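PDB 2PY6: methyltransferase FkbM from Methylobacillus flagellatus KT, which probably transfers a methyl group, presumably from S-adenosylmethionine, to an acceptor substrate. Local coordinates for residues A[215-219]-A[243-247]; A[231-235]-A[340-344]; A[234-238]-A[264-268]; A[254-260]-A[283-289]; A[290-294]-A[349-353]. All coordinates share one frame; numbering follows the deposited sequence.

Overall arrangement
All five contacts lie in the Rossmann-like methyltransferase half of the chain. Contact 1 comes first along the chain, setting the loop 215-219 against helix 239-248. Contacts 2 and 4 pair strands of one sheet, in which 284-287, 254-258, 229-233 and 338-341 run side by side; contact 4 is nested inside the loop closed by contact 2, their centres about 10 Å apart. Contact 3 shares Gly234 and Ala235 with contact 2 and packs the turn after strand 229-233 on helix 262-274. Contact 5 joins 290-294 to helix 347-352. Contacts 2 and 3 gather at the C-terminal ends of these strands, where related methyltransferases bind S-adenosylmethionine; a similar site here is likely but unproven.

Contact 1: A[215-219]-A[243-247]; sequences LYFRS and GLIGV
With CG swung opposite its own carbonyl carbon (chi1 -60°), Phe217 lays its ring flat on the backbone of helix 239-248, while Val247, with CG1 likewise opposite the carbonyl carbon (chi1 -58°), turns both methyls to the same phenylalanine. This helix follows the first strand of the Rossmann-like methyltransferase sheet, 229-233, and the loop 215-219 that precedes that strand packs along its side. The ring lies over the peptide joining Gly243 to Leu244: Phe217 CZ is 3.6 Å from Leu244 N and Phe217 CD2 is 3.9 Å from Gly243 C. So close an approach suits the glycine at Gly243, since a beta carbon there would come within 2.7 Å of Phe217 CD2. The other face of the ring is met near its rim by CB of the preceding Tyr216. Leu244 meets the far end of the ring, its CB 3.7 Å from Phe217 CE1, and the side chains of Leu244 and Phe217 cross at about a right angle. Both also touch Met230 of strand 229-233, which places the contact between helix and sheet. No hydrogen bond links the two segments; the packing is apolar and largely buried. Arg218 contributes its aliphatic part, and its charged end turns to a second subunit, where Asp123 and Glu203 of that subunit form salt bridges with it. Val247 bridges the two neighbours in the loop, as its CG1 lies 3.8 Å from Phe217 CB and 4.1 Å from Arg218 CD.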
# COMPACT_ATOMS: atom_id res chain seq x y z
N LEU A 215 17.54 -5.44 20.12
CA LEU A 215 17.59 -6.72 20.81
C LEU A 215 18.90 -7.44 20.51
O LEU A 215 19.27 -7.51 19.37
CB LEU A 215 16.39 -7.58 20.35
CG LEU A 215 16.11 -8.96 20.95
CD1 LEU A 215 15.79 -8.96 22.44
CD2 LEU A 215 14.94 -9.52 20.18
N TYR A 216 19.57 -7.90 21.57
CA TYR A 216 20.81 -8.69 21.59
C TYR A 216 22.10 -7.95 21.30
O TYR A 216 23.07 -8.17 22.01
CB TYR A 216 20.79 -9.91 20.63
CG TYR A 216 19.53 -10.75 20.68
CD1 TYR A 216 19.07 -11.29 21.89
CD2 TYR A 216 18.85 -11.06 19.52
CE1 TYR A 216 17.92 -12.09 21.92
CE2 TYR A 216 17.69 -11.84 19.56
CZ TYR A 216 17.23 -12.35 20.74
OH TYR A 216 16.06 -13.11 20.74
N PHE A 217 22.09 -7.13 20.24
CA PHE A 217 23.29 -6.50 19.70
C PHE A 217 23.51 -5.06 20.10
O PHE A 217 24.65 -4.60 20.04
CB PHE A 217 23.28 -6.66 18.18
CG PHE A 217 23.25 -8.10 17.73
CD1 PHE A 217 24.38 -8.91 17.88
CD2 PHE A 217 22.09 -8.67 17.23
CE1 PHE A 217 24.36 -10.27 17.53
CE2 PHE A 217 22.06 -10.02 16.87
CZ PHE A 217 23.21 -10.82 17.01
N ARG A 218 22.43 -4.36 20.51
CA ARG A 218 22.47 -2.95 20.92
C ARG A 218 21.86 -2.74 22.27
O ARG A 218 21.28 -1.69 22.47
CB ARG A 218 21.83 -2.04 19.82
CG ARG A 218 22.49 -2.41 18.53
CD ARG A 218 22.38 -1.64 17.28
NE ARG A 218 21.18 -1.93 16.58
CZ ARG A 218 20.95 -1.69 15.29
NH1 ARG A 218 21.83 -1.15 14.47
NH2 ARG A 218 19.77 -2.03 14.83
N SER A 219 22.09 -3.66 23.23
CA SER A 219 21.49 -3.57 24.56
C SER A 219 22.05 -2.51 25.51
O SER A 219 21.43 -2.20 26.54
CB SER A 219 21.61 -4.91 25.30
OG SER A 219 22.94 -5.18 25.71
N GLY A 243 21.91 -9.03 12.33
CA GLY A 243 22.31 -8.08 13.37
C GLY A 243 23.77 -8.22 13.75
O GLY A 243 24.45 -7.22 13.96
N LEU A 244 24.27 -9.45 13.84
CA LEU A 244 25.70 -9.63 14.12
C LEU A 244 26.52 -9.02 12.97
O LEU A 244 27.48 -8.28 13.19
CB LEU A 244 26.09 -11.09 14.35
CG LEU A 244 27.59 -11.37 14.63
CD1 LEU A 244 28.05 -10.85 15.97
CD2 LEU A 244 27.94 -12.85 14.58
N ILE A 245 26.12 -9.32 11.74
CA ILE A 245 26.80 -8.75 10.57
C ILE A 245 26.86 -7.22 10.67
O ILE A 245 27.92 -6.62 10.48
CB ILE A 245 26.12 -9.17 9.24
CG1 ILE A 245 26.31 -10.66 8.99
CG2 ILE A 245 26.71 -8.37 8.05
CD1 ILE A 245 25.38 -11.26 7.93
N GLY A 246 25.72 -6.60 10.98
CA GLY A 246 25.63 -5.14 11.06
C GLY A 246 26.54 -4.53 12.11
O GLY A 246 27.34 -3.64 11.79
N VAL A 247 26.46 -5.01 13.35
CA VAL A 247 27.24 -4.38 14.44
C VAL A 247 28.72 -4.66 14.36
O VAL A 247 29.49 -3.89 14.89
CB VAL A 247 26.72 -4.70 15.86
CG1 VAL A 247 25.29 -4.26 15.97
CG2 VAL A 247 26.91 -6.19 16.23

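Contact 2: A[231-235]-A[340-344]; sequences VDCGA and KMDIE
Backbone hydrogen bonds join Val231 and Cys233 to Lys340 and Asp342 in parallel register. Lys340 N donates to Val231 O and Cys233 N to Lys340 O, both at 3.0 Å; Asp342 N then reaches Cys233 O, extending the pairing past the end of strand 338-341. The CA-H of Gly234 adds a contact to Asp342 O, and a water donating to both Gly234 O and Asp342 O links the two segments beyond the paired strands.

The ionic part belongs to Lys340. Its chain bends at chi2 (-90°) and runs alongside Asp232, bringing NZ 2.8 Å from Asp232 OD1 in a buried salt bridge, met nearly end-on to the carboxylate oxygen. The same NZ bonds Gly234 O at 2.8 Å, approaching from above the carbonyl plane. The ammonium thus ties the end of strand 229-233 to the turn that follows.

Apolar packing occupies the other face of the sheet, where Cys233 SG lies 3.7 Å from Ile343 CG2 and 4.2 Å from CG of selenomethionine Met341. Gly234 fits because its positive phi suits glycine and because a beta carbon would fall 2.0 Å from Asp342 O.

Neighbouring first and fourth strands, with a glycine-rich turn at the end of the first, are characteristic of Rossmann-like folds, including class I methyltransferases, whose members bind S-adenosylmethionine at the C-terminal ends of these strands.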
# COMPACT_ATOMS: atom_id res chain seq x y z
N VAL A 231 26.56 -18.73 18.70
CA VAL A 231 25.55 -19.78 18.64
C VAL A 231 24.23 -19.00 18.57
O VAL A 231 23.84 -18.26 19.50
CB VAL A 231 25.59 -20.75 19.85
CG1 VAL A 231 24.49 -21.81 19.76
CG2 VAL A 231 26.96 -21.41 19.96
N ASP A 232 23.58 -19.12 17.42
CA ASP A 232 22.29 -18.47 17.16
C ASP A 232 21.23 -19.56 17.37
O ASP A 232 20.83 -20.29 16.45
CB ASP A 232 22.31 -17.90 15.76
CG ASP A 232 21.02 -17.24 15.37
OD1 ASP A 232 20.06 -17.24 16.16
OD2 ASP A 232 20.98 -16.74 14.23
N CYS A 233 20.78 -19.66 18.62
CA CYS A 233 19.87 -20.70 19.04
C CYS A 233 18.44 -20.17 18.89
O CYS A 233 18.04 -19.23 19.59
CB CYS A 233 20.24 -21.12 20.47
SG CYS A 233 19.41 -22.53 21.07
N GLY A 234 17.70 -20.78 17.96
CA GLY A 234 16.36 -20.35 17.54
C GLY A 234 16.58 -19.29 16.46
O GLY A 234 16.15 -18.15 16.59
N ALA A 235 17.28 -19.67 15.39
CA ALA A 235 17.69 -18.73 14.32
C ALA A 235 16.56 -18.15 13.46
O ALA A 235 16.78 -17.13 12.83
CB ALA A 235 18.77 -19.32 13.45
N LYS A 340 23.16 -16.50 21.81
CA LYS A 340 21.86 -15.85 21.71
C LYS A 340 20.87 -17.00 21.78
O LYS A 340 21.10 -18.04 21.12
CB LYS A 340 21.73 -15.09 20.39
CG LYS A 340 20.24 -14.65 20.04
CD LYS A 340 19.53 -15.75 19.24
CE LYS A 340 18.20 -15.43 18.83
NZ LYS A 340 17.91 -16.20 17.63
N MSE A 341 19.80 -16.84 22.55
CA MSE A 341 18.81 -17.89 22.72
C MSE A 341 17.39 -17.33 22.78
O MSE A 341 17.07 -16.49 23.64
CB MSE A 341 19.07 -18.68 23.99
CG MSE A 341 18.23 -19.95 24.11
SE MSE A 341 18.52 -21.00 25.67
CE MSE A 341 20.12 -21.72 25.22
N ASP A 342 16.57 -17.81 21.84
CA ASP A 342 15.15 -17.52 21.82
C ASP A 342 14.47 -18.72 21.15
O ASP A 342 14.34 -18.74 19.93
CB ASP A 342 14.84 -16.27 21.02
CG ASP A 342 13.36 -15.90 21.04
OD1 ASP A 342 12.56 -16.47 21.82
OD2 ASP A 342 13.01 -15.04 20.24
N ILE A 343 14.01 -19.67 21.96
CA ILE A 343 13.41 -20.91 21.43
C ILE A 343 12.01 -21.21 21.94
O ILE A 343 11.60 -20.69 22.97
CB ILE A 343 14.39 -22.12 21.65
CG1 ILE A 343 14.63 -22.41 23.13
CG2 ILE A 343 15.74 -21.79 20.98
CD1 ILE A 343 15.31 -23.76 23.42
N GLU A 344 11.28 -22.04 21.20
CA GLU A 344 9.91 -22.43 21.63
C GLU A 344 9.92 -23.45 22.81
O GLU A 344 9.07 -23.40 23.72
CB GLU A 344 9.07 -22.98 20.45
O HOH W 1 13.63 -17.46 17.63
O HOH W 2 16.75 -14.66 14.94

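Contact 3: A[234-238]-A[264-268]; sequences GASIG and NLQTL
The amide nitrogen ND2 of Asn264 has two polar partners: a water 3.0 Å away, which in turn donates to Ser236 OG, and a carboxylate oxygen of Glu259, which is its stronger partner. Glu259 uses its other oxygen to accept from Ser236 N, so one carboxylate holds both the turn and the helix. With CG opposite the carbonyl carbon (chi1 -77°), Asn264 carries its amide alongside Ser236. Between the two segments themselves there is no direct hydrogen bond. Ser236 O is instead met by carbon, with Asn264 CB at 3.4 Å and Leu268 CG at 3.5 Å from it.

Residues Ala235 to Gly238 form a type II' turn, closed by Gly238 N bonding Ala235 O at 2.9 Å. It belongs to the glycine-rich loop between the first strand and first helix of the Rossmann-like fold, the loop that in relatives passes beside S-adenosylmethionine; Gly238 is the N-cap of helix 239-248. Replacing Asn264 by an alanine would probably leave the water and Glu259 without their amide mate, and Glu259 less firmly held beside the turn.

Further along helix 262-274, Thr267 lies side by side with Ile237, CG2 of the threonine 3.8 Å from Ile237 CB. Leu268 packs against the turn, its CD1 4.2 Å from Ala235 CB. Its CD2 sits 3.5 Å from Gly238 N; a beta carbon on Gly238 would crowd that methyl, and the backbone angles of Gly238 by themselves call for glycine.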
# COMPACT_ATOMS: atom_id res chain seq x y z
N GLY A 234 17.70 -20.78 17.96
CA GLY A 234 16.36 -20.35 17.54
C GLY A 234 16.58 -19.29 16.46
O GLY A 234 16.15 -18.15 16.59
N ALA A 235 17.28 -19.67 15.39
CA ALA A 235 17.69 -18.73 14.32
C ALA A 235 16.56 -18.15 13.46
O ALA A 235 16.78 -17.13 12.83
CB ALA A 235 18.77 -19.32 13.45
N SER A 236 15.38 -18.78 13.51
CA SER A 236 14.15 -18.39 12.80
C SER A 236 14.34 -18.01 11.34
O SER A 236 14.57 -18.88 10.51
CB SER A 236 13.41 -17.27 13.56
OG SER A 236 13.10 -17.72 14.84
N ILE A 237 14.33 -16.71 11.07
CA ILE A 237 14.38 -16.18 9.73
C ILE A 237 15.70 -15.44 9.46
O ILE A 237 15.84 -14.78 8.44
CB ILE A 237 13.08 -15.35 9.41
CG1 ILE A 237 12.99 -14.08 10.24
CG2 ILE A 237 11.86 -16.21 9.71
CD1 ILE A 237 11.81 -13.22 9.85
N GLY A 238 16.66 -15.58 10.39
CA GLY A 238 18.02 -15.06 10.19
C GLY A 238 18.33 -13.66 10.64
O GLY A 238 19.41 -13.17 10.32
N ASN A 264 11.10 -22.42 8.53
CA ASN A 264 12.16 -21.48 8.88
C ASN A 264 13.47 -21.88 8.22
O ASN A 264 14.21 -21.03 7.75
CB ASN A 264 12.31 -21.38 10.40
CG ASN A 264 11.24 -20.54 11.03
OD1 ASN A 264 10.61 -19.73 10.36
ND2 ASN A 264 11.06 -20.70 12.35
N LEU A 265 13.76 -23.18 8.19
CA LEU A 265 14.95 -23.69 7.52
C LEU A 265 14.92 -23.37 6.00
O LEU A 265 15.97 -23.12 5.41
CB LEU A 265 15.11 -25.16 7.79
CG LEU A 265 15.56 -25.59 9.18
CD1 LEU A 265 15.39 -27.08 9.35
CD2 LEU A 265 17.02 -25.23 9.38
N GLN A 266 13.75 -23.39 5.36
CA GLN A 266 13.64 -22.96 3.94
C GLN A 266 14.06 -21.48 3.80
O GLN A 266 14.81 -21.13 2.92
CB GLN A 266 12.22 -23.15 3.40
CG GLN A 266 11.79 -24.62 3.29
CD GLN A 266 10.31 -24.79 2.92
OE1 GLN A 266 9.75 -23.99 2.18
NE2 GLN A 266 9.68 -25.86 3.44
N THR A 267 13.58 -20.64 4.71
CA THR A 267 13.89 -19.22 4.75
C THR A 267 15.37 -18.96 4.98
O THR A 267 15.94 -18.05 4.38
CB THR A 267 13.04 -18.55 5.86
OG1 THR A 267 11.67 -18.66 5.51
CG2 THR A 267 13.40 -17.06 6.04
N LEU A 268 15.99 -19.74 5.85
CA LEU A 268 17.41 -19.58 6.11
C LEU A 268 18.25 -19.94 4.93
O LEU A 268 19.37 -19.43 4.83
CB LEU A 268 17.87 -20.42 7.31
CG LEU A 268 17.31 -19.90 8.62
CD1 LEU A 268 17.69 -20.89 9.70
CD2 LEU A 268 17.81 -18.49 8.92
O HOH W 3 10.28 -18.46 14.13

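Contact 4: A[254-260]-A[283-289]; sequences RVWMIEP and RITVHGC. With EDO (1,2-ethanediol), chain D.
The guanidinium group of Arg254 takes Thr285 OG1 at its edge, in plane, while Trp256 NE1 lies over one of its faces toward the rim. A bend at chi2 (64°) brings the group to Thr285, where NH1 and NH2 of Arg254 grip that single hydroxyl oxygen end-on, NH1 at 2.9 Å from Thr285 OG1. The indole of Trp256 in turn carries Arg254 CG over one face, and at its edge His287 NE2 stands 3.6 Å from Trp256 CD1; the two rings are inclined at 42°, neither stacked nor edge-to-face. Both imidazole nitrogens have partners in the crystal: His287 NE2 and Thr285 OG1 are hydrogen-bonded at 2.8 Å, and His287 ND1 donates to O2 of an ethanediol, probably a crystallisation additive. Trp256 NE1 bonds Asp333.

Strand 254-258, helix 262-274 and strand 284-287 make a beta-alpha-beta crossover of the Rossmann-like fold, and the two strands pair in parallel with 284-287 outermost in the sheet. The bonds alternate: Val255 N to Arg283 O, Thr285 N to Val255 O, Met257 N to Thr285 O at 2.8 Å, His287 N to Met257 O, and Glu259 N to His287 O. Arg283 O also receives Arg254 NH1 at 3.2 Å, from the face of its carbonyl plane opposite to Val255 N.

On the face carrying Val255, Met257, Ile284 and Val286, selenium of Met257 rests 4.1 Å from Ile284 CG2. At the end of strand 254-258, Ile258 CG2 packs on Cys289 SG at 3.9 Å.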
# COMPACT_ATOMS: atom_id res chain seq x y z
N ARG A 254 32.77 -17.20 13.39
CA ARG A 254 31.91 -18.34 13.17
C ARG A 254 30.49 -18.07 13.61
O ARG A 254 30.26 -17.34 14.57
CB ARG A 254 32.45 -19.50 13.99
CG ARG A 254 32.02 -20.90 13.62
CD ARG A 254 32.44 -21.38 12.26
NE ARG A 254 32.09 -22.80 12.11
CZ ARG A 254 30.87 -23.29 11.93
NH1 ARG A 254 29.80 -22.48 11.81
NH2 ARG A 254 30.70 -24.59 11.84
N VAL A 255 29.53 -18.64 12.88
CA VAL A 255 28.15 -18.62 13.33
C VAL A 255 27.54 -20.00 13.17
O VAL A 255 27.54 -20.55 12.09
CB VAL A 255 27.29 -17.56 12.61
CG1 VAL A 255 25.84 -17.67 13.06
CG2 VAL A 255 27.83 -16.15 12.90
N TRP A 256 27.03 -20.56 14.26
CA TRP A 256 26.27 -21.81 14.23
C TRP A 256 24.81 -21.46 14.44
O TRP A 256 24.41 -21.06 15.53
CB TRP A 256 26.67 -22.73 15.34
CG TRP A 256 28.08 -23.15 15.38
CD1 TRP A 256 28.63 -24.22 14.73
CD2 TRP A 256 29.12 -22.56 16.16
NE1 TRP A 256 29.95 -24.32 15.05
CE2 TRP A 256 30.28 -23.32 15.94
CE3 TRP A 256 29.17 -21.46 17.05
CZ2 TRP A 256 31.50 -23.03 16.56
CZ3 TRP A 256 30.37 -21.18 17.66
CH2 TRP A 256 31.53 -21.94 17.39
N MSE A 257 24.02 -21.58 13.38
CA MSE A 257 22.60 -21.30 13.44
C MSE A 257 21.80 -22.59 13.69
O MSE A 257 21.89 -23.53 12.89
CB MSE A 257 22.14 -20.64 12.14
CG MSE A 257 22.82 -19.33 11.81
SE MSE A 257 22.06 -18.44 10.26
CE MSE A 257 20.88 -17.68 10.80
N ILE A 258 21.01 -22.61 14.77
CA ILE A 258 20.21 -23.78 15.20
C ILE A 258 18.73 -23.46 15.11
O ILE A 258 18.25 -22.55 15.79
CB ILE A 258 20.55 -24.19 16.66
CG1 ILE A 258 22.09 -24.33 16.83
CG2 ILE A 258 19.83 -25.50 17.06
CD1 ILE A 258 22.48 -24.56 18.26
N GLU A 259 18.00 -24.19 14.26
CA GLU A 259 16.59 -23.96 14.09
C GLU A 259 15.87 -25.25 13.67
O GLU A 259 16.23 -25.82 12.65
CB GLU A 259 16.43 -22.89 12.99
CG GLU A 259 14.99 -22.69 12.52
CD GLU A 259 14.08 -22.23 13.62
OE1 GLU A 259 14.47 -21.31 14.42
OE2 GLU A 259 12.94 -22.74 13.66
N PRO A 260 14.84 -25.72 14.43
CA PRO A 260 14.17 -26.98 14.04
C PRO A 260 13.00 -26.90 13.05
O PRO A 260 12.71 -27.91 12.41
CB PRO A 260 13.64 -27.50 15.38
CG PRO A 260 13.29 -26.29 16.14
CD PRO A 260 14.28 -25.22 15.71
N ARG A 283 31.85 -19.34 7.04
CA ARG A 283 31.90 -19.39 8.50
C ARG A 283 30.54 -19.63 9.15
O ARG A 283 30.46 -19.75 10.36
CB ARG A 283 32.49 -18.09 9.04
CG ARG A 283 33.88 -17.81 8.56
CD ARG A 283 34.24 -16.36 8.79
NE ARG A 283 35.54 -16.05 8.20
CZ ARG A 283 36.04 -14.82 8.03
NH1 ARG A 283 35.36 -13.73 8.39
NH2 ARG A 283 37.24 -14.69 7.49
N ILE A 284 29.49 -19.72 8.33
CA ILE A 284 28.15 -19.89 8.83
C ILE A 284 27.65 -21.27 8.50
O ILE A 284 27.72 -21.67 7.35
CB ILE A 284 27.13 -18.89 8.13
CG1 ILE A 284 27.50 -17.43 8.37
CG2 ILE A 284 25.74 -19.10 8.62
CD1 ILE A 284 27.05 -16.50 7.23
N THR A 285 27.12 -21.98 9.50
CA THR A 285 26.44 -23.26 9.25
C THR A 285 25.05 -23.27 9.88
O THR A 285 24.77 -22.61 10.90
CB THR A 285 27.19 -24.48 9.77
OG1 THR A 285 27.55 -24.26 11.13
CG2 THR A 285 28.44 -24.76 8.93
N VAL A 286 24.17 -24.03 9.26
CA VAL A 286 22.79 -24.18 9.72
C VAL A 286 22.59 -25.62 10.20
O VAL A 286 23.01 -26.57 9.55
CB VAL A 286 21.80 -23.86 8.60
CG1 VAL A 286 20.33 -24.05 9.11
CG2 VAL A 286 22.04 -22.43 8.05
N HIS A 287 21.97 -25.75 11.38
CA HIS A 287 21.74 -27.04 12.01
C HIS A 287 20.27 -27.17 12.24
O HIS A 287 19.75 -26.49 13.11
CB HIS A 287 22.53 -27.11 13.32
CG HIS A 287 23.97 -26.73 13.13
ND1 HIS A 287 24.95 -27.66 12.89
CD2 HIS A 287 24.58 -25.52 13.09
CE1 HIS A 287 26.11 -27.04 12.72
NE2 HIS A 287 25.91 -25.74 12.84
N GLY A 288 19.63 -28.01 11.43
CA GLY A 288 18.18 -28.26 11.45
C GLY A 288 17.74 -29.20 12.56
O GLY A 288 17.34 -30.31 12.34
N CYS A 289 17.84 -28.70 13.78
CA CYS A 289 17.49 -29.43 14.98
C CYS A 289 17.10 -28.39 16.00
O CYS A 289 17.31 -27.17 15.81
CB CYS A 289 18.68 -30.25 15.54
SG CYS A 289 20.13 -29.29 16.05
C1 EDO D . 21.78 -30.90 13.13
O1 EDO D . 21.02 -32.09 13.25
C2 EDO D . 23.00 -31.24 12.28
O2 EDO D . 23.93 -30.16 12.19

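Contact 5: A[290-294]-A[349-353]; sequences GAGEN and SALKG
Gly292 and Glu293, following on from strand 290-291, run close to Ala350 and Gly353 of the segment that carries helix 347-352: the CA atoms of Gly292 and Ala350 are 4.1 Å apart, and those of Glu293 and Gly353 3.9 Å. The close approach at Gly353 suits glycine. Gly353 CA brings its hydrogen to Gly292 O at 3.4 Å, where a beta carbon on Gly353 would collide with that oxygen. A water donates to both Gly292 O and Ala350 O, bridging the two segments where the backbones do not bond directly. In this Rossmann-like methyltransferase domain the helix follows the fourth strand of the main sheet, 338-341, and the contact ties it to the small sheet that 290-291 forms with 322-326.

Among the side chains, Ala291 CB and Ala350 CB meet at 4.1 Å. The polar side is carried by Glu293. With CG between its backbone N and carbonyl carbon (chi1 50°), the extended chain reaches Ser349, and Ser349 OG donates to Glu293 OE2 at 2.6 Å, on the lone pair facing away from the other carboxylate oxygen. Glu293 then lies alongside Lys352, OE1 3.8 Å from Lys352 CD. A second water donates to Glu293 OE2 and accepts from Lys352 NZ.

A leucine in place of Glu293 would probably leave the Ser349 hydroxyl and the bridging water without their acceptor, and Lys352 without the carboxylate it meets through water. Since Lys352 NZ stays 4.5 Å from Glu293 OE2, beyond a salt bridge, the two charges are linked by a bridging water and not by direct contact, and the serine bond is the direct polar tie between the segments.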
# COMPACT_ATOMS: atom_id res chain seq x y z
N GLY A 290 16.56 -28.90 17.09
CA GLY A 290 16.26 -28.10 18.25
C GLY A 290 17.38 -28.26 19.26
O GLY A 290 18.11 -29.25 19.25
N ALA A 291 17.54 -27.26 20.11
CA ALA A 291 18.54 -27.27 21.16
C ALA A 291 17.87 -27.81 22.43
O ALA A 291 16.83 -27.30 22.85
CB ALA A 291 19.08 -25.86 21.41
N GLY A 292 18.49 -28.81 23.05
CA GLY A 292 17.96 -29.43 24.27
C GLY A 292 19.09 -29.97 25.08
O GLY A 292 20.23 -29.63 24.80
N GLU A 293 18.79 -30.75 26.12
CA GLU A 293 19.81 -31.23 27.02
C GLU A 293 20.48 -32.50 26.56
O GLU A 293 21.62 -32.78 26.95
CB GLU A 293 19.38 -31.32 28.49
CG GLU A 293 18.10 -32.01 28.81
CD GLU A 293 17.72 -31.80 30.29
OE1 GLU A 293 18.42 -32.33 31.18
OE2 GLU A 293 16.68 -31.11 30.52
N ASN A 294 19.80 -33.28 25.74
CA ASN A 294 20.45 -34.42 25.20
C ASN A 294 20.01 -34.65 23.78
O ASN A 294 19.37 -33.77 23.18
CB ASN A 294 20.32 -35.60 26.17
CG ASN A 294 18.93 -35.85 26.60
OD1 ASN A 294 17.97 -35.45 25.95
ND2 ASN A 294 18.80 -36.58 27.72
N SER A 349 16.44 -26.59 29.50
CA SER A 349 17.06 -27.78 28.90
C SER A 349 18.14 -27.42 27.88
O SER A 349 19.19 -28.09 27.77
CB SER A 349 16.03 -28.70 28.24
OG SER A 349 15.27 -29.41 29.21
N ALA A 350 17.88 -26.38 27.12
CA ALA A 350 18.82 -25.92 26.13
C ALA A 350 20.11 -25.42 26.72
O ALA A 350 21.15 -25.68 26.17
CB ALA A 350 18.18 -24.90 25.26
N LEU A 351 20.03 -24.70 27.84
CA LEU A 351 21.19 -24.22 28.55
C LEU A 351 22.00 -25.35 29.18
O LEU A 351 23.23 -25.29 29.20
CB LEU A 351 20.77 -23.21 29.63
CG LEU A 351 20.31 -21.82 29.16
CD1 LEU A 351 19.60 -21.09 30.29
CD2 LEU A 351 21.45 -21.01 28.66
N LYS A 352 21.32 -26.37 29.67
CA LYS A 352 22.00 -27.53 30.24
C LYS A 352 22.76 -28.25 29.15
O LYS A 352 23.81 -28.79 29.40
CB LYS A 352 21.01 -28.49 30.89
CG LYS A 352 20.31 -27.92 32.11
CD LYS A 352 19.26 -28.86 32.58
CE LYS A 352 18.82 -28.45 33.96
NZ LYS A 352 17.78 -29.34 34.46
N GLY A 353 22.22 -28.25 27.94
CA GLY A 353 22.93 -28.82 26.78
C GLY A 353 24.12 -27.98 26.28
O GLY A 353 24.85 -28.41 25.39
O HOH W 4 21.43 -27.30 24.18
O HOH W 5 15.42 -29.02 32.35